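Local atomic coordinates of acetyltransferase, GNAT family (Colwellia psychrerythraea, PDB entry 3IWG), a protein that probably transfers acyl groups other than amino-acyl groups, as a member of the GNAT acetyltransferase family. Residues 17-25 / 66-74. Residues are numbered along the deposited sequence; the frame is centred on the assembly and turned at random.
Sequences TQLKKAYFD and LLQYYLQPE
K20 and Q68 meet at their polar ends where helix 17-25 crosses strand 66-71 almost perpendicularly (101°), a helix laid across a β-sheet face in the N-terminal GNAT-type domain. The ammonium NZ of K20 donates to Q68 OE1 at 2.6 Å, arriving in the carbonyl plane on a lone pair. One water accepts from both K20 NZ and Q68 NE2, closing a small ring through the amide itself. The glutamine also packs on aromatic carbon: its NE2 is 3.6 Å from CZ of F24, with the amide plane turned 71° from that ring, while its CG lies 3.9 Å from CE2 of Y23. A leucine in place of Q68 would probably leave the K20 ammonium without its protein acceptor here and the water without one of its two donors.

The side chains of Y23 and Y70 run alongside each other but point opposite ways, with Y23 CD1 3.8 Å from Y70 CB. With CG anti to the backbone N (chi1 178°), the Y23 ring runs along the strand, its CE1 3.3 Å from the carbonyl O of Y69. Y70 lies beneath the helix backbone, with Y23 N and L19 O over one face of its ring, and its OH reaches A22 CB at 3.6 Å. L19 CD2 is 3.8 Å from Y70 CE2 and, just past the strand's end, from Q72 NE2.

Further out, H36 of helix 33-39 touches both Q68 and Y23, and Y203 stacks on F24. Backbone hydrogen bonds to C59 and F57 hold Q68 and Y70 in the sheet. Y69 OH is hydrogen-bonded to S79 OG of helix 76-87.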
ATOM      1  N   THR A  17     -19.405 -13.855   1.158  1.00 34.95           N
ATOM      2  CA  THR A  17     -19.503 -13.239   2.486  1.00 35.60           C
ATOM      3  C   THR A  17     -19.933 -14.157   3.624  1.00 35.50           C
ATOM      4  O   THR A  17     -19.281 -14.196   4.674  1.00 35.21           O
ATOM      5  CB  THR A  17     -20.465 -12.041   2.449  1.00 35.60           C
ATOM      6  OG1 THR A  17     -19.761 -10.938   1.898  1.00 35.82           O
ATOM      7  CG2 THR A  17     -20.974 -11.658   3.858  1.00 37.11           C
ATOM      8  N   GLN A  18     -21.018 -14.889   3.400  1.00 36.06           N
ATOM      9  CA  GLN A  18     -21.536 -15.815   4.392  1.00 36.25           C
ATOM     10  C   GLN A  18     -20.673 -17.057   4.488  1.00 34.37           C
ATOM     11  O   GLN A  18     -20.377 -17.515   5.575  1.00 34.34           O
ATOM     12  CB  GLN A  18     -22.953 -16.259   4.053  1.00 37.77           C
ATOM     13  CG  GLN A  18     -24.104 -15.525   4.776  1.00 42.68           C
ATOM     14  CD  GLN A  18     -25.401 -16.365   4.730  1.00 48.15           C
ATOM     15  OE1 GLN A  18     -25.521 -17.297   3.902  1.00 49.89           O
ATOM     16  NE2 GLN A  18     -26.362 -16.048   5.626  1.00 51.49           N
ATOM     17  N   LEU A  19     -20.304 -17.632   3.359  1.00 32.58           N
ATOM     18  CA  LEU A  19     -19.501 -18.829   3.398  1.00 31.61           C
ATOM     19  C   LEU A  19     -18.133 -18.548   4.052  1.00 30.94           C
ATOM     20  O   LEU A  19     -17.649 -19.358   4.866  1.00 28.62           O
ATOM     21  CB  LEU A  19     -19.364 -19.424   2.002  1.00 31.72           C
ATOM     22  CG  LEU A  19     -20.631 -20.087   1.446  1.00 32.17           C
ATOM     23  CD1 LEU A  19     -20.447 -20.358  -0.055  1.00 32.40           C
ATOM     24  CD2 LEU A  19     -20.954 -21.406   2.202  1.00 30.86           C
ATOM     25  N   LYS A  20     -17.537 -17.392   3.731  1.00 29.70           N
ATOM     26  CA  LYS A  20     -16.271 -17.031   4.344  1.00 29.88           C
ATOM     27  C   LYS A  20     -16.376 -16.851   5.853  1.00 30.80           C
ATOM     28  O   LYS A  20     -15.506 -17.321   6.621  1.00 29.85           O
ATOM     29  CB  LYS A  20     -15.680 -15.778   3.720  1.00 29.89           C
ATOM     30  CG  LYS A  20     -15.228 -15.978   2.283  1.00 29.24           C
ATOM     31  CD  LYS A  20     -13.751 -15.662   2.123  1.00 29.20           C
ATOM     32  CE  LYS A  20     -13.154 -16.158   0.794  1.00 26.48           C
ATOM     33  NZ  LYS A  20     -11.695 -15.917   0.770  1.00 24.15           N
ATOM     34  N   LYS A  21     -17.439 -16.189   6.291  1.00 31.42           N
ATOM     35  CA  LYS A  21     -17.643 -15.978   7.720  1.00 32.12           C
ATOM     36  C   LYS A  21     -17.802 -17.310   8.472  1.00 31.10           C
ATOM     37  O   LYS A  21     -17.279 -17.482   9.592  1.00 31.68           O
ATOM     38  CB  LYS A  21     -18.825 -15.015   7.984  1.00 33.07           C
ATOM     39  CG  LYS A  21     -19.071 -14.714   9.487  1.00 36.73           C
ATOM     40  CD  LYS A  21     -20.237 -13.712   9.726  1.00 42.37           C
ATOM     41  CE  LYS A  21     -20.493 -13.415  11.265  1.00 44.81           C
ATOM     42  NZ  LYS A  21     -20.289 -14.608  12.213  1.00 44.98           N
ATOM     43  N   ALA A  22     -18.468 -18.274   7.862  1.00 30.27           N
ATOM     44  CA  ALA A  22     -18.594 -19.577   8.503  1.00 29.82           C
ATOM     45  C   ALA A  22     -17.251 -20.279   8.503  1.00 29.69           C
ATOM     46  O   ALA A  22     -16.874 -20.912   9.500  1.00 29.78           O
ATOM     47  CB  ALA A  22     -19.631 -20.411   7.818  1.00 30.56           C
ATOM     48  N   TYR A  23     -16.507 -20.149   7.400  1.00 29.18           N
ATOM     49  CA  TYR A  23     -15.152 -20.723   7.331  1.00 28.57           C
ATOM     50  C   TYR A  23     -14.315 -20.275   8.526  1.00 27.91           C
ATOM     51  O   TYR A  23     -13.844 -21.094   9.279  1.00 27.42           O
ATOM     52  CB  TYR A  23     -14.491 -20.349   6.022  1.00 28.68           C
ATOM     53  CG  TYR A  23     -13.084 -20.863   5.877  1.00 28.98           C
ATOM     54  CD1 TYR A  23     -12.832 -22.213   5.731  1.00 31.81           C
ATOM     55  CD2 TYR A  23     -12.023 -20.004   5.853  1.00 32.81           C
ATOM     56  CE1 TYR A  23     -11.546 -22.697   5.584  1.00 34.83           C
ATOM     57  CE2 TYR A  23     -10.727 -20.462   5.687  1.00 34.34           C
ATOM     58  CZ  TYR A  23     -10.496 -21.818   5.583  1.00 34.24           C
ATOM     59  OH  TYR A  23      -9.231 -22.282   5.423  1.00 32.66           O
ATOM     60  N   PHE A  24     -14.282 -18.971   8.764  1.00 28.66           N
ATOM     61  CA  PHE A  24     -13.504 -18.386   9.847  1.00 29.35           C
ATOM     62  C   PHE A  24     -14.041 -18.724  11.244  1.00 28.99           C
ATOM     63  O   PHE A  24     -13.246 -19.034  12.146  1.00 28.84           O
ATOM     64  CB  PHE A  24     -13.362 -16.877   9.650  1.00 28.58           C
ATOM     65  CG  PHE A  24     -12.463 -16.516   8.451  1.00 32.02           C
ATOM     66  CD1 PHE A  24     -11.122 -16.885   8.429  1.00 33.02           C
ATOM     67  CD2 PHE A  24     -12.958 -15.836   7.354  1.00 32.15           C
ATOM     68  CE1 PHE A  24     -10.303 -16.575   7.332  1.00 32.79           C
ATOM     69  CE2 PHE A  24     -12.155 -15.544   6.264  1.00 30.39           C
ATOM     70  CZ  PHE A  24     -10.824 -15.922   6.257  1.00 32.01           C
ATOM     71  N   ASP A  25     -15.361 -18.668  11.410  1.00 28.17           N
ATOM     72  CA  ASP A  25     -15.978 -19.106  12.661  1.00 28.67           C
ATOM     73  C   ASP A  25     -15.572 -20.544  13.064  1.00 27.50           C
ATOM     74  O   ASP A  25     -15.340 -20.800  14.244  1.00 25.84           O
ATOM     75  CB  ASP A  25     -17.514 -19.032  12.584  1.00 29.57           C
ATOM     76  CG  ASP A  25     -18.038 -17.615  12.718  1.00 32.91           C
ATOM     77  OD1 ASP A  25     -17.210 -16.728  13.022  1.00 40.66           O
ATOM     78  OD2 ASP A  25     -19.265 -17.377  12.520  1.00 39.29           O
ATOM     79  N   LEU A  66      -3.898 -24.505  -3.121  1.00 26.68           N
ATOM     80  CA  LEU A  66      -5.060 -24.156  -2.351  1.00 26.52           C
ATOM     81  C   LEU A  66      -4.658 -23.379  -1.127  1.00 25.42           C
ATOM     82  O   LEU A  66      -3.624 -23.616  -0.519  1.00 26.75           O
ATOM     83  CB  LEU A  66      -5.857 -25.403  -1.933  1.00 26.44           C
ATOM     84  CG  LEU A  66      -6.940 -25.947  -2.875  1.00 30.07           C
ATOM     85  CD1 LEU A  66      -6.418 -26.100  -4.277  1.00 33.40           C
ATOM     86  CD2 LEU A  66      -7.516 -27.333  -2.378  1.00 32.63           C
ATOM     87  N   LEU A  67      -5.496 -22.442  -0.773  1.00 24.38           N
ATOM     88  CA  LEU A  67      -5.305 -21.641   0.402  1.00 25.53           C
ATOM     89  C   LEU A  67      -6.494 -21.811   1.331  1.00 25.76           C
ATOM     90  O   LEU A  67      -6.338 -21.690   2.527  1.00 25.51           O
ATOM     91  CB  LEU A  67      -5.124 -20.132   0.018  1.00 25.15           C
ATOM     92  CG  LEU A  67      -3.826 -19.684  -0.729  1.00 27.67           C
ATOM     93  CD1 LEU A  67      -3.631 -18.112  -0.769  1.00 28.75           C
ATOM     94  CD2 LEU A  67      -2.522 -20.302  -0.174  1.00 26.60           C
ATOM     95  N   GLN A  68      -7.689 -22.027   0.770  1.00 27.35           N
ATOM     96  CA  GLN A  68      -8.933 -22.131   1.551  1.00 27.81           C
ATOM     97  C   GLN A  68      -9.862 -23.139   0.861  1.00 28.10           C
ATOM     98  O   GLN A  68      -9.852 -23.248  -0.374  1.00 27.79           O
ATOM     99  CB  GLN A  68      -9.637 -20.769   1.642  1.00 27.36           C
ATOM    100  CG  GLN A  68      -8.859 -19.692   2.357  1.00 28.25           C
ATOM    101  CD  GLN A  68      -9.623 -18.345   2.460  1.00 28.01           C
ATOM    102  OE1 GLN A  68     -10.463 -18.032   1.628  1.00 25.01           O
ATOM    103  NE2 GLN A  68      -9.293 -17.542   3.480  1.00 27.88           N
ATOM    104  N   TYR A  69     -10.624 -23.868   1.667  1.00 27.91           N
ATOM    105  CA  TYR A  69     -11.621 -24.827   1.191  1.00 28.64           C
ATOM    106  C   TYR A  69     -12.725 -24.956   2.242  1.00 28.94           C
ATOM    107  O   TYR A  69     -12.455 -25.026   3.457  1.00 28.92           O
ATOM    108  CB  TYR A  69     -11.001 -26.176   0.964  1.00 28.50           C
ATOM    109  CG  TYR A  69     -11.988 -27.272   0.570  1.00 30.17           C
ATOM    110  CD1 TYR A  69     -12.738 -27.967   1.523  1.00 30.02           C
ATOM    111  CD2 TYR A  69     -12.154 -27.622  -0.771  1.00 31.28           C
ATOM    112  CE1 TYR A  69     -13.651 -28.977   1.129  1.00 30.19           C
ATOM    113  CE2 TYR A  69     -13.049 -28.597  -1.161  1.00 31.33           C
ATOM    114  CZ  TYR A  69     -13.772 -29.286  -0.211  1.00 30.78           C
ATOM    115  OH  TYR A  69     -14.609 -30.256  -0.652  1.00 31.32           O
ATOM    116  N   TYR A  70     -13.964 -24.953   1.790  1.00 29.45           N
ATOM    117  CA  TYR A  70     -15.070 -25.029   2.719  1.00 30.78           C
ATOM    118  C   TYR A  70     -16.302 -25.535   1.992  1.00 32.49           C
ATOM    119  O   TYR A  70     -16.636 -25.027   0.918  1.00 33.33           O
ATOM    120  CB  TYR A  70     -15.354 -23.666   3.350  1.00 30.48           C
ATOM    121  CG  TYR A  70     -16.528 -23.681   4.272  1.00 30.99           C
ATOM    122  CD1 TYR A  70     -16.368 -24.026   5.595  1.00 31.18           C
ATOM    123  CD2 TYR A  70     -17.806 -23.407   3.814  1.00 32.25           C
ATOM    124  CE1 TYR A  70     -17.419 -24.078   6.459  1.00 30.63           C
ATOM    125  CE2 TYR A  70     -18.894 -23.444   4.680  1.00 33.92           C
ATOM    126  CZ  TYR A  70     -18.694 -23.800   6.008  1.00 33.25           C
ATOM    127  OH  TYR A  70     -19.744 -23.868   6.893  1.00 31.15           O
ATOM    128  N   LEU A  71     -16.965 -26.524   2.587  1.00 33.69           N
ATOM    129  CA  LEU A  71     -18.318 -26.977   2.182  1.00 34.83           C
ATOM    130  C   LEU A  71     -19.267 -26.914   3.353  1.00 35.83           C
ATOM    131  O   LEU A  71     -18.899 -27.262   4.473  1.00 35.70           O
ATOM    132  CB  LEU A  71     -18.288 -28.428   1.723  1.00 34.34           C
ATOM    133  CG  LEU A  71     -18.554 -28.613   0.244  1.00 35.13           C
ATOM    134  CD1 LEU A  71     -18.511 -30.090  -0.104  1.00 36.16           C
ATOM    135  CD2 LEU A  71     -19.886 -28.006  -0.165  1.00 32.85           C
ATOM    136  N   GLN A  72     -20.494 -26.496   3.116  1.00 38.14           N
ATOM    137  CA  GLN A  72     -21.472 -26.560   4.188  1.00 40.53           C
ATOM    138  C   GLN A  72     -21.407 -27.936   4.906  1.00 42.15           C
ATOM    139  O   GLN A  72     -21.115 -28.997   4.297  1.00 41.53           O
ATOM    140  CB  GLN A  72     -22.869 -26.221   3.702  1.00 40.94           C
ATOM    141  CG  GLN A  72     -23.157 -24.736   3.833  1.00 42.38           C
ATOM    142  CD  GLN A  72     -24.225 -24.274   2.890  1.00 43.83           C
ATOM    143  OE1 GLN A  72     -24.893 -25.096   2.257  1.00 46.54           O
ATOM    144  NE2 GLN A  72     -24.393 -22.951   2.770  1.00 40.56           N
ATOM    145  N   PRO A  73     -21.583 -27.899   6.231  1.00 43.97           N
ATOM    146  CA  PRO A  73     -21.109 -28.992   7.099  1.00 45.40           C
ATOM    147  C   PRO A  73     -21.745 -30.331   6.807  1.00 46.21           C
ATOM    148  O   PRO A  73     -21.137 -31.372   7.089  1.00 47.12           O
ATOM    149  CB  PRO A  73     -21.467 -28.511   8.511  1.00 45.60           C
ATOM    150  CG  PRO A  73     -22.492 -27.408   8.311  1.00 45.89           C
ATOM    151  CD  PRO A  73     -22.180 -26.787   6.986  1.00 44.33           C
ATOM    152  N   GLU A  74     -22.942 -30.299   6.216  1.00 46.77           N
ATOM    153  CA  GLU A  74     -23.697 -31.504   5.949  1.00 47.38           C
ATOM    154  C   GLU A  74     -23.301 -32.295   4.692  1.00 47.42           C
ATOM    155  O   GLU A  74     -24.040 -33.250   4.313  1.00 46.19           O
ATOM    156  CB  GLU A  74     -25.197 -31.175   5.878  1.00 48.14           C
ATOM    157  CG  GLU A  74     -25.631 -30.360   4.665  1.00 49.62           C
ATOM    158  CD  GLU A  74     -25.693 -28.849   4.928  1.00 51.98           C
ATOM    159  OE1 GLU A  74     -24.971 -28.346   5.841  1.00 53.26           O
ATOM    160  OE2 GLU A  74     -26.458 -28.167   4.194  1.00 51.09           O
TER
HETATM  161  O   HOH W   1     -10.184 -14.533   3.121  1.00 24.06           O